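Local coordinates for protein beta-agarase D (Zobellia galactanivorans, PDB 4ASM) that cleaves the beta-1,4-linkages of agarose at random along the chain with retention of anomeric configuration, here represented by its family GH16 catalytic domain, at residues D34-V45 against M80-L91; I93-K103 against R115-I123. One frame throughout, in Å; residues are numbered along the deposited sequence.

Contact 1 (D34-V45 against M80-L91); sequences DFNYTFNPTNNV and MQNHVAVSGGNL. With CA (calcium ion), chain B.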
loop_
_atom_site.group_PDB
_atom_site.type_symbol
_atom_site.label_atom_id
_atom_site.label_comp_id
_atom_site.label_asym_id
_atom_site.label_seq_id
_atom_site.Cartn_x
_atom_site.Cartn_y
_atom_site.Cartn_z
ATOM N N ASP A 34 18.113 -4.854 2.818
ATOM C CA ASP A 34 18.172 -5.622 1.574
ATOM C C ASP A 34 18.008 -7.140 1.733
ATOM O O ASP A 34 18.224 -7.894 0.769
ATOM C CB ASP A 34 19.349 -5.226 0.641
ATOM C CG ASP A 34 20.717 -5.414 1.264
ATOM O OD1 ASP A 34 20.806 -5.861 2.430
ATOM O OD2 ASP A 34 21.709 -5.081 0.552
ATOM N N PHE A 35 17.603 -7.577 2.935
ATOM C CA PHE A 35 17.066 -8.930 3.174
ATOM C C PHE A 35 17.968 -10.078 2.713
ATOM O O PHE A 35 17.481 -11.058 2.159
ATOM C CB PHE A 35 15.687 -9.089 2.500
ATOM C CG PHE A 35 14.621 -8.171 3.059
ATOM C CD1 PHE A 35 14.251 -8.276 4.392
ATOM C CD2 PHE A 35 13.951 -7.243 2.246
ATOM C CE1 PHE A 35 13.258 -7.460 4.927
ATOM C CE2 PHE A 35 12.945 -6.427 2.778
ATOM C CZ PHE A 35 12.605 -6.528 4.107
ATOM N N ASN A 36 19.268 -9.984 2.998
ATOM C CA ASN A 36 20.204 -10.995 2.477
ATOM C C ASN A 36 20.663 -12.021 3.520
ATOM O O ASN A 36 21.467 -12.927 3.236
ATOM C CB ASN A 36 21.341 -10.307 1.728
ATOM C CG ASN A 36 20.846 -9.623 0.453
ATOM O OD1 ASN A 36 19.812 -10.026 -0.120
ATOM N ND2 ASN A 36 21.546 -8.585 0.021
ATOM N N TYR A 37 20.058 -11.914 4.689
ATOM C CA TYR A 37 20.333 -12.755 5.835
ATOM C C TYR A 37 19.293 -13.863 5.930
ATOM O O TYR A 37 18.383 -13.958 5.088
ATOM C CB TYR A 37 20.334 -11.879 7.098
ATOM C CG TYR A 37 19.080 -11.029 7.284
ATOM C CD1 TYR A 37 18.968 -9.771 6.679
ATOM C CD2 TYR A 37 18.021 -11.489 8.059
ATOM C CE1 TYR A 37 17.810 -8.998 6.851
ATOM C CE2 TYR A 37 16.868 -10.739 8.215
ATOM C CZ TYR A 37 16.785 -9.493 7.622
ATOM O OH TYR A 37 15.631 -8.748 7.802
ATOM N N THR A 38 19.429 -14.706 6.950
ATOM C CA THR A 38 18.471 -15.757 7.218
ATOM C C THR A 38 17.626 -15.392 8.426
ATOM O O THR A 38 18.152 -15.021 9.477
ATOM C CB THR A 38 19.184 -17.130 7.422
ATOM O OG1 THR A 38 19.820 -17.505 6.194
ATOM C CG2 THR A 38 18.188 -18.218 7.829
ATOM N N PHE A 39 16.307 -15.435 8.242
ATOM C CA PHE A 39 15.363 -15.421 9.338
ATOM C C PHE A 39 14.411 -16.579 9.074
ATOM O O PHE A 39 13.633 -16.542 8.113
ATOM C CB PHE A 39 14.602 -14.088 9.423
ATOM C CG PHE A 39 13.412 -14.141 10.349
ATOM C CD1 PHE A 39 13.561 -14.514 11.679
ATOM C CD2 PHE A 39 12.136 -13.832 9.881
ATOM C CE1 PHE A 39 12.468 -14.592 12.534
ATOM C CE2 PHE A 39 11.025 -13.920 10.717
ATOM C CZ PHE A 39 11.192 -14.294 12.060
ATOM N N ASN A 40 14.498 -17.630 9.885
ATOM C CA ASN A 40 13.604 -18.763 9.718
ATOM C C ASN A 40 12.250 -18.470 10.358
ATOM O O ASN A 40 12.190 -17.850 11.425
ATOM C CB ASN A 40 14.205 -20.067 10.267
ATOM C CG ASN A 40 15.329 -20.604 9.395
ATOM O OD1 ASN A 40 16.499 -20.444 9.739
ATOM N ND2 ASN A 40 14.986 -21.231 8.262
ATOM N N PRO A 41 11.163 -18.911 9.706
ATOM C CA PRO A 41 9.845 -18.560 10.197
ATOM C C PRO A 41 9.576 -19.188 11.559
ATOM O O PRO A 41 10.083 -20.284 11.857
ATOM C CB PRO A 41 8.899 -19.164 9.140
ATOM C CG PRO A 41 9.698 -20.250 8.483
ATOM C CD PRO A 41 11.089 -19.738 8.483
ATOM N N THR A 42 8.788 -18.501 12.373
ATOM C CA THR A 42 8.454 -18.947 13.725
ATOM C C THR A 42 7.051 -18.486 14.103
ATOM O O THR A 42 6.628 -17.399 13.675
ATOM C CB THR A 42 9.493 -18.419 14.765
ATOM O OG1 THR A 42 9.076 -18.768 16.088
ATOM C CG2 THR A 42 9.635 -16.897 14.677
ATOM N N ASN A 43 6.350 -19.291 14.902
ATOM C CA ASN A 43 5.043 -18.944 15.491
ATOM C C ASN A 43 5.160 -17.848 16.550
ATOM O O ASN A 43 4.169 -17.229 16.915
ATOM C CB ASN A 43 4.398 -20.168 16.183
ATOM C CG ASN A 43 3.847 -21.209 15.208
ATOM O OD1 ASN A 43 3.255 -20.883 14.180
ATOM N ND2 ASN A 43 4.013 -22.488 15.561
ATOM N N ASN A 44 6.363 -17.646 17.090
ATOM C CA ASN A 44 6.546 -16.644 18.126
ATOM C C ASN A 44 6.595 -15.246 17.539
ATOM O O ASN A 44 7.072 -15.064 16.414
ATOM C CB ASN A 44 7.813 -16.917 18.929
ATOM C CG ASN A 44 7.807 -18.289 19.563
ATOM O OD1 ASN A 44 6.786 -18.736 20.088
ATOM N ND2 ASN A 44 8.935 -18.985 19.474
ATOM N N VAL A 45 6.113 -14.274 18.304
ATOM C CA VAL A 45 6.292 -12.866 17.939
ATOM C C VAL A 45 7.721 -12.486 18.276
ATOM O O VAL A 45 8.121 -12.520 19.453
ATOM C CB VAL A 45 5.339 -11.937 18.712
ATOM C CG1 VAL A 45 5.599 -10.476 18.304
ATOM C CG2 VAL A 45 3.909 -12.334 18.459
ATOM N N MET A 80 -0.583 -14.337 10.470
ATOM C CA MET A 80 0.078 -15.410 11.198
ATOM C C MET A 80 1.581 -15.170 11.270
ATOM O O MET A 80 2.240 -14.884 10.258
ATOM C CB MET A 80 -0.207 -16.761 10.540
ATOM C CG MET A 80 0.012 -17.922 11.502
ATOM S SD MET A 80 -0.476 -19.457 10.778
ATOM C CE MET A 80 0.124 -20.552 12.026
ATOM N N GLN A 81 2.131 -15.297 12.474
ATOM C CA GLN A 81 3.542 -15.015 12.698
ATOM C C GLN A 81 4.438 -15.841 11.789
ATOM O O GLN A 81 5.442 -15.331 11.280
ATOM C CB GLN A 81 3.924 -15.252 14.164
ATOM C CG GLN A 81 3.804 -14.014 15.071
ATOM C CD GLN A 81 2.380 -13.463 15.158
ATOM O OE1 GLN A 81 1.553 -13.965 15.918
ATOM N NE2 GLN A 81 2.089 -12.435 14.352
ATOM N N ASN A 82 4.095 -17.120 11.592
ATOM C CA ASN A 82 5.024 -18.016 10.887
ATOM C C ASN A 82 4.945 -17.950 9.359
ATOM O O ASN A 82 5.569 -18.767 8.672
ATOM C CB ASN A 82 4.931 -19.469 11.393
ATOM C CG ASN A 82 3.695 -20.178 10.912
ATOM O OD1 ASN A 82 2.828 -19.590 10.245
ATOM N ND2 ASN A 82 3.594 -21.459 11.239
ATOM N N HIS A 83 4.180 -16.983 8.843
ATOM C CA HIS A 83 4.089 -16.751 7.385
ATOM C C HIS A 83 5.019 -15.624 6.919
ATOM O O HIS A 83 4.730 -14.915 5.963
ATOM C CB HIS A 83 2.624 -16.491 6.978
ATOM C CG HIS A 83 1.805 -17.737 6.870
ATOM N ND1 HIS A 83 1.899 -18.776 7.777
ATOM C CD2 HIS A 83 0.938 -18.145 5.913
ATOM C CE1 HIS A 83 1.089 -19.753 7.400
ATOM N NE2 HIS A 83 0.494 -19.395 6.275
ATOM N N VAL A 84 6.165 -15.508 7.588
ATOM C CA VAL A 84 7.168 -14.477 7.351
ATOM C C VAL A 84 8.522 -15.152 7.484
ATOM O O VAL A 84 8.760 -15.867 8.450
ATOM C CB VAL A 84 7.107 -13.386 8.459
ATOM C CG1 VAL A 84 8.247 -12.388 8.289
ATOM C CG2 VAL A 84 5.744 -12.677 8.473
ATOM N N ALA A 85 9.384 -14.953 6.494
ATOM C CA ALA A 85 10.773 -15.437 6.591
ATOM C C ALA A 85 11.680 -14.537 5.757
ATOM O O ALA A 85 11.217 -13.772 4.903
ATOM C CB ALA A 85 10.862 -16.867 6.093
ATOM N N VAL A 86 12.984 -14.617 6.011
ATOM C CA VAL A 86 13.946 -13.970 5.129
ATOM C C VAL A 86 14.907 -15.066 4.711
ATOM O O VAL A 86 15.450 -15.763 5.567
ATOM C CB VAL A 86 14.679 -12.779 5.803
ATOM C CG1 VAL A 86 15.623 -12.068 4.830
ATOM C CG2 VAL A 86 13.643 -11.796 6.349
ATOM N N SER A 87 15.080 -15.230 3.397
ATOM C CA SER A 87 15.990 -16.247 2.844
ATOM C C SER A 87 16.140 -16.070 1.354
ATOM O O SER A 87 15.256 -15.524 0.690
ATOM C CB SER A 87 15.523 -17.680 3.159
ATOM O OG SER A 87 14.254 -17.925 2.591
ATOM N N GLY A 88 17.293 -16.488 0.823
ATOM C CA GLY A 88 17.504 -16.460 -0.630
ATOM C C GLY A 88 17.612 -15.057 -1.182
ATOM O O GLY A 88 17.463 -14.838 -2.388
ATOM N N GLY A 89 17.877 -14.097 -0.299
ATOM C CA GLY A 89 18.010 -12.698 -0.689
ATOM C C GLY A 89 16.717 -11.887 -0.620
ATOM O O GLY A 89 16.712 -10.716 -0.950
ATOM N N ASN A 90 15.636 -12.520 -0.187
ATOM C CA ASN A 90 14.329 -11.852 -0.165
ATOM C C ASN A 90 13.636 -11.996 1.172
ATOM O O ASN A 90 13.727 -13.048 1.818
ATOM C CB ASN A 90 13.370 -12.479 -1.196
ATOM C CG ASN A 90 13.864 -12.385 -2.623
ATOM O OD1 ASN A 90 13.995 -11.294 -3.184
ATOM N ND2 ASN A 90 14.107 -13.550 -3.240
ATOM N N LEU A 91 12.874 -10.965 1.547
ATOM C CA LEU A 91 11.768 -11.169 2.472
ATOM C C LEU A 91 10.709 -12.034 1.765
ATOM O O LEU A 91 10.352 -11.754 0.610
ATOM C CB LEU A 91 11.165 -9.812 2.849
ATOM C CG LEU A 91 9.868 -9.800 3.657
ATOM C CD1 LEU A 91 10.058 -10.312 5.108
ATOM C CD2 LEU A 91 9.235 -8.409 3.629
HETATM CA CA CA B . 18.047 -8.823 -1.397
HETATM O O HOH W 1 17.964 -13.785 2.442
HETATM O O HOH W 2 8.127 -15.825 11.199
HETATM O O HOH W 3 2.464 -18.597 13.575
HETATM O O HOH W 4 2.151 -15.659 17.865
HETATM O O HOH W 5 19.143 -10.361 -2.919
#
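The calcium site of the GH16 catalytic domain joins the loop 34-45 to the hairpin turn 87-90: the metal takes D34 O, N36 OD1 at 2.5 Å and G89 O at 2.4 Å, with a water, and D9 and D354 complete the shell. G89 has backbone angles that call for glycine: a CB there would be jammed against the carbonyl O of G88. One water donates to F35 O and Y37 O and accepts from G89 N, tying the loop to the type I' turn. Between the calcium ligands D34 and N36, F35 turns its ring away from the metal and lays one face on L91, whose CB sits 3.5 Å from the F35 ring centroid, almost exactly on the normal. With CG anti to the carbonyl carbon (chi1 -64°), the F35 ring is carried toward strand 90-96. An alanine in place of F35 would remove the ring and would probably open a gap between loop 34-45 and L91. V86 CG1 lies over one face of the Y37 ring, off centre, 3.9 Å from its centroid; the Y37 hydroxyl is hydrogen-bonded to D33. F39 and V86 form a single antiparallel hydrogen-bonded bridge, F39 N to V86 O at 2.8 Å and V86 N to F39 O at 2.9 Å. Beyond it P41 CD packs on A85 CB at 3.7 Å. The loop thus lies along strand 84-87, with V353 and I356 of strand 350-362 against F35, and F48 of strand 47-48 touching Y37, V84 and V86.

Contact 2 (I93-K103 against R115-I123); sequences IWASRIPGATK and RPETRAGCI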
loop_
_atom_site.group_PDB
_atom_site.type_symbol
_atom_site.label_atom_id
_atom_site.label_comp_id
_atom_site.label_asym_id
_atom_site.label_seq_id
_atom_site.Cartn_x
_atom_site.Cartn_y
_atom_site.Cartn_z
ATOM N N ILE A 93 6.804 -13.310 2.304
ATOM C CA ILE A 93 5.549 -13.228 3.063
ATOM C C ILE A 93 4.509 -13.953 2.238
ATOM O O ILE A 93 4.257 -13.574 1.099
ATOM C CB ILE A 93 5.132 -11.761 3.328
ATOM C CG1 ILE A 93 6.076 -11.155 4.360
ATOM C CG2 ILE A 93 3.699 -11.687 3.892
ATOM C CD1 ILE A 93 5.785 -9.693 4.703
ATOM N N TRP A 94 3.909 -14.998 2.793
ATOM C CA TRP A 94 3.013 -15.819 1.990
ATOM C C TRP A 94 1.652 -16.013 2.613
ATOM O O TRP A 94 1.386 -15.550 3.724
ATOM C CB TRP A 94 3.661 -17.172 1.671
ATOM C CG TRP A 94 3.945 -18.056 2.832
ATOM C CD1 TRP A 94 3.167 -19.083 3.279
ATOM C CD2 TRP A 94 5.106 -18.028 3.667
ATOM N NE1 TRP A 94 3.775 -19.713 4.349
ATOM C CE2 TRP A 94 4.964 -19.077 4.609
ATOM C CE3 TRP A 94 6.259 -17.225 3.708
ATOM C CZ2 TRP A 94 5.918 -19.329 5.596
ATOM C CZ3 TRP A 94 7.213 -17.477 4.709
ATOM C CH2 TRP A 94 7.030 -18.529 5.628
ATOM N N ALA A 95 0.796 -16.690 1.854
ATOM C CA ALA A 95 -0.543 -17.023 2.283
ATOM C C ALA A 95 -0.747 -18.520 2.167
ATOM O O ALA A 95 -0.116 -19.171 1.321
ATOM C CB ALA A 95 -1.542 -16.293 1.399
ATOM N N SER A 96 -1.640 -19.042 3.004
ATOM C CA SER A 96 -2.038 -20.446 2.933
ATOM C C SER A 96 -3.440 -20.591 3.500
ATOM O O SER A 96 -3.978 -19.644 4.084
ATOM C CB SER A 96 -1.069 -21.332 3.728
ATOM O OG SER A 96 -1.228 -21.102 5.129
ATOM N N ARG A 97 -4.036 -21.772 3.327
ATOM C CA ARG A 97 -5.324 -22.057 3.941
ATOM C C ARG A 97 -5.281 -23.400 4.645
ATOM O O ARG A 97 -4.636 -24.346 4.164
ATOM C CB ARG A 97 -6.430 -22.084 2.881
ATOM C CG ARG A 97 -6.665 -20.756 2.176
ATOM C CD ARG A 97 -8.153 -20.516 2.004
ATOM N NE ARG A 97 -8.479 -19.255 1.341
ATOM C CZ ARG A 97 -8.655 -19.121 0.036
ATOM N NH1 ARG A 97 -8.503 -20.166 -0.779
ATOM N NH2 ARG A 97 -8.996 -17.940 -0.458
ATOM N N ILE A 98 -5.999 -23.482 5.760
ATOM C CA ILE A 98 -6.173 -24.730 6.509
ATOM C C ILE A 98 -7.515 -25.331 6.087
ATOM O O ILE A 98 -8.525 -24.611 6.072
ATOM C CB ILE A 98 -6.157 -24.444 8.034
ATOM C CG1 ILE A 98 -4.724 -24.197 8.542
ATOM C CG2 ILE A 98 -6.824 -25.585 8.821
ATOM C CD1 ILE A 98 -3.789 -25.417 8.519
ATOM N N PRO A 99 -7.543 -26.637 5.713
ATOM C CA PRO A 99 -8.842 -27.178 5.266
ATOM C C PRO A 99 -9.951 -27.001 6.315
ATOM O O PRO A 99 -9.738 -27.263 7.508
ATOM C CB PRO A 99 -8.546 -28.665 5.017
ATOM C CG PRO A 99 -7.071 -28.763 4.834
ATOM C CD PRO A 99 -6.449 -27.624 5.610
ATOM N N GLY A 100 -11.104 -26.511 5.880
ATOM C CA GLY A 100 -12.272 -26.325 6.752
ATOM C C GLY A 100 -12.282 -25.071 7.605
ATOM O O GLY A 100 -13.257 -24.817 8.322
ATOM N N ALA A 101 -11.195 -24.290 7.564
ATOM C CA ALA A 101 -11.111 -23.067 8.353
ATOM C C ALA A 101 -11.816 -21.959 7.590
ATOM O O ALA A 101 -11.567 -21.747 6.394
ATOM C CB ALA A 101 -9.650 -22.689 8.643
ATOM N N THR A 102 -12.701 -21.265 8.284
ATOM C CA THR A 102 -13.456 -20.153 7.711
ATOM C C THR A 102 -13.375 -18.919 8.615
ATOM O O THR A 102 -13.003 -19.010 9.802
ATOM C CB THR A 102 -14.956 -20.520 7.510
ATOM O OG1 THR A 102 -15.540 -20.799 8.784
ATOM C CG2 THR A 102 -15.100 -21.735 6.619
ATOM N N LYS A 103 -13.707 -17.757 8.062
ATOM C CA LYS A 103 -13.733 -16.530 8.847
ATOM C C LYS A 103 -14.884 -15.654 8.410
ATOM O O LYS A 103 -15.142 -15.525 7.209
ATOM C CB LYS A 103 -12.402 -15.753 8.765
ATOM C CG LYS A 103 -12.414 -14.403 9.508
ATOM C CD LYS A 103 -11.018 -13.873 9.746
ATOM C CE LYS A 103 -11.019 -12.549 10.510
ATOM N NZ LYS A 103 -9.632 -12.198 10.916
ATOM N N ARG A 115 -16.221 -16.725 4.539
ATOM C CA ARG A 115 -15.453 -17.244 3.417
ATOM C C ARG A 115 -14.332 -18.092 3.992
ATOM O O ARG A 115 -14.062 -17.999 5.188
ATOM C CB ARG A 115 -14.877 -16.093 2.572
ATOM C CG ARG A 115 -15.896 -15.225 1.839
ATOM C CD ARG A 115 -16.578 -15.989 0.732
ATOM N NE ARG A 115 -17.510 -15.127 -0.006
ATOM C CZ ARG A 115 -18.805 -14.933 0.281
ATOM N NH1 ARG A 115 -19.387 -15.506 1.330
ATOM N NH2 ARG A 115 -19.518 -14.120 -0.498
ATOM N N PRO A 116 -13.668 -18.915 3.157
ATOM C CA PRO A 116 -12.468 -19.605 3.633
ATOM C C PRO A 116 -11.450 -18.634 4.213
ATOM O O PRO A 116 -11.202 -17.560 3.656
ATOM C CB PRO A 116 -11.900 -20.246 2.361
ATOM C CG PRO A 116 -13.105 -20.475 1.486
ATOM C CD PRO A 116 -13.973 -19.261 1.754
ATOM N N GLU A 117 -10.867 -19.005 5.349
ATOM C CA GLU A 117 -9.877 -18.149 5.995
ATOM C C GLU A 117 -8.548 -18.201 5.265
ATOM O O GLU A 117 -8.065 -19.263 4.906
ATOM C CB GLU A 117 -9.668 -18.547 7.461
ATOM C CG GLU A 117 -8.635 -17.681 8.159
ATOM C CD GLU A 117 -8.620 -17.858 9.652
ATOM O OE1 GLU A 117 -9.627 -17.520 10.307
ATOM O OE2 GLU A 117 -7.581 -18.319 10.167
ATOM N N THR A 118 -7.959 -17.038 5.050
ATOM C CA THR A 118 -6.655 -16.953 4.398
ATOM C C THR A 118 -5.616 -16.527 5.416
ATOM O O THR A 118 -5.636 -15.392 5.912
ATOM C CB THR A 118 -6.670 -15.967 3.233
ATOM O OG1 THR A 118 -7.655 -16.410 2.284
ATOM C CG2 THR A 118 -5.301 -15.950 2.559
ATOM N N ARG A 119 -4.709 -17.447 5.717
ATOM C CA ARG A 119 -3.614 -17.156 6.630
ATOM C C ARG A 119 -2.566 -16.398 5.838
ATOM O O ARG A 119 -2.295 -16.744 4.694
ATOM C CB ARG A 119 -3.026 -18.460 7.177
ATOM C CG ARG A 119 -4.086 -19.390 7.803
ATOM C CD ARG A 119 -3.446 -20.555 8.577
ATOM N NE ARG A 119 -2.470 -21.296 7.783
ATOM C CZ ARG A 119 -1.699 -22.270 8.263
ATOM N NH1 ARG A 119 -1.819 -22.647 9.541
ATOM N NH2 ARG A 119 -0.820 -22.866 7.462
ATOM N N ALA A 120 -1.964 -15.373 6.442
ATOM C CA ALA A 120 -1.018 -14.525 5.699
ATOM C C ALA A 120 -0.031 -13.829 6.625
ATOM O O ALA A 120 -0.348 -13.531 7.750
ATOM C CB ALA A 120 -1.793 -13.475 4.901
ATOM N N GLY A 121 1.135 -13.491 6.115
ATOM C CA GLY A 121 2.104 -12.794 6.954
ATOM C C GLY A 121 1.902 -11.279 6.975
ATOM O O GLY A 121 1.308 -10.694 6.059
ATOM N N CYS A 122 2.433 -10.649 8.016
ATOM C CA CYS A 122 2.371 -9.205 8.185
ATOM C C CYS A 122 3.547 -8.815 9.052
ATOM O O CYS A 122 3.756 -9.439 10.100
ATOM C CB CYS A 122 1.061 -8.809 8.878
ATOM S SG CYS A 122 0.795 -7.022 8.979
ATOM N N ILE A 123 4.307 -7.808 8.626
ATOM C CA ILE A 123 5.437 -7.334 9.416
ATOM C C ILE A 123 5.390 -5.834 9.573
ATOM O O ILE A 123 4.807 -5.128 8.742
ATOM C CB ILE A 123 6.805 -7.760 8.806
ATOM C CG1 ILE A 123 7.096 -6.986 7.521
ATOM C CG2 ILE A 123 6.831 -9.265 8.572
ATOM C CD1 ILE A 123 8.478 -7.318 6.932
HETATM O O HOH W 6 -11.068 -16.340 1.122
HETATM O O HOH W 7 -6.940 -21.041 6.877
#
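R119 and S96 meet across paired antiparallel strands: chi1 of 70° sets S96 OG between its own backbone N and carbonyl carbon, while the R119 chain, bent at chi3 (-53°), turns its guanidinium side-on to that oxygen. S96 OG lies in the guanidinium plane and accepts from R119 NE at 2.9 Å and R119 NH2 at 3.0 Å. I98 CG1 rests over one face of the same guanidinium, 3.4 Å from R119 NH1. The backbones of S96 and R119 form a hydrogen-bonded pair, R119 N reaching S96 O at 2.8 Å. R97 folds back over segment 115-123: its NE donates to T118 OG1 at 3.1 Å, the oxygen lying out of the guanidinium plane, and P116 CB sits over one face. Segment 93-103 then leaves the pairing and turns at 98-101 (type II), and E117 N bonds to A101 O. Pairing resumes at T102 with P116 and continues at K103, whose N donates to R115 O at 2.9 Å. At the buried end I93 CD1 meets I123 CG2 at 4.0 Å. Both hydroxyls have further partners, S96 OG in H83 and T118 OG1 in D327, and R97 NH1 also donates to P338 O. The two arginines are fixed by neutral oxygens across the contact, and the carboxylate of D327 probably helps to balance the charge of R97, its ion pair with R97 NH2 being long and weak.

Contact 1 closes before contact 2 opens along the chain, and their centres lie about 17 Å apart within the same GH16 domain. Strand 90-96 serves both: its start pairs with strand 84-87 in the hairpin of contact 1, and its later part pairs with strand 112-125 in contact 2. The two meet directly where M80 N lies 2.8 Å from A120 O, probably hydrogen-bonded, and where V84 CG1 packs on I123 CG2 at 3.4 Å. Segment 80-91 is thus the part shared by the packing of loop 34-45 and by contact 2. Residues 80-90, assigned to substrate binding by similarity, run from contact 2 to the calcium site.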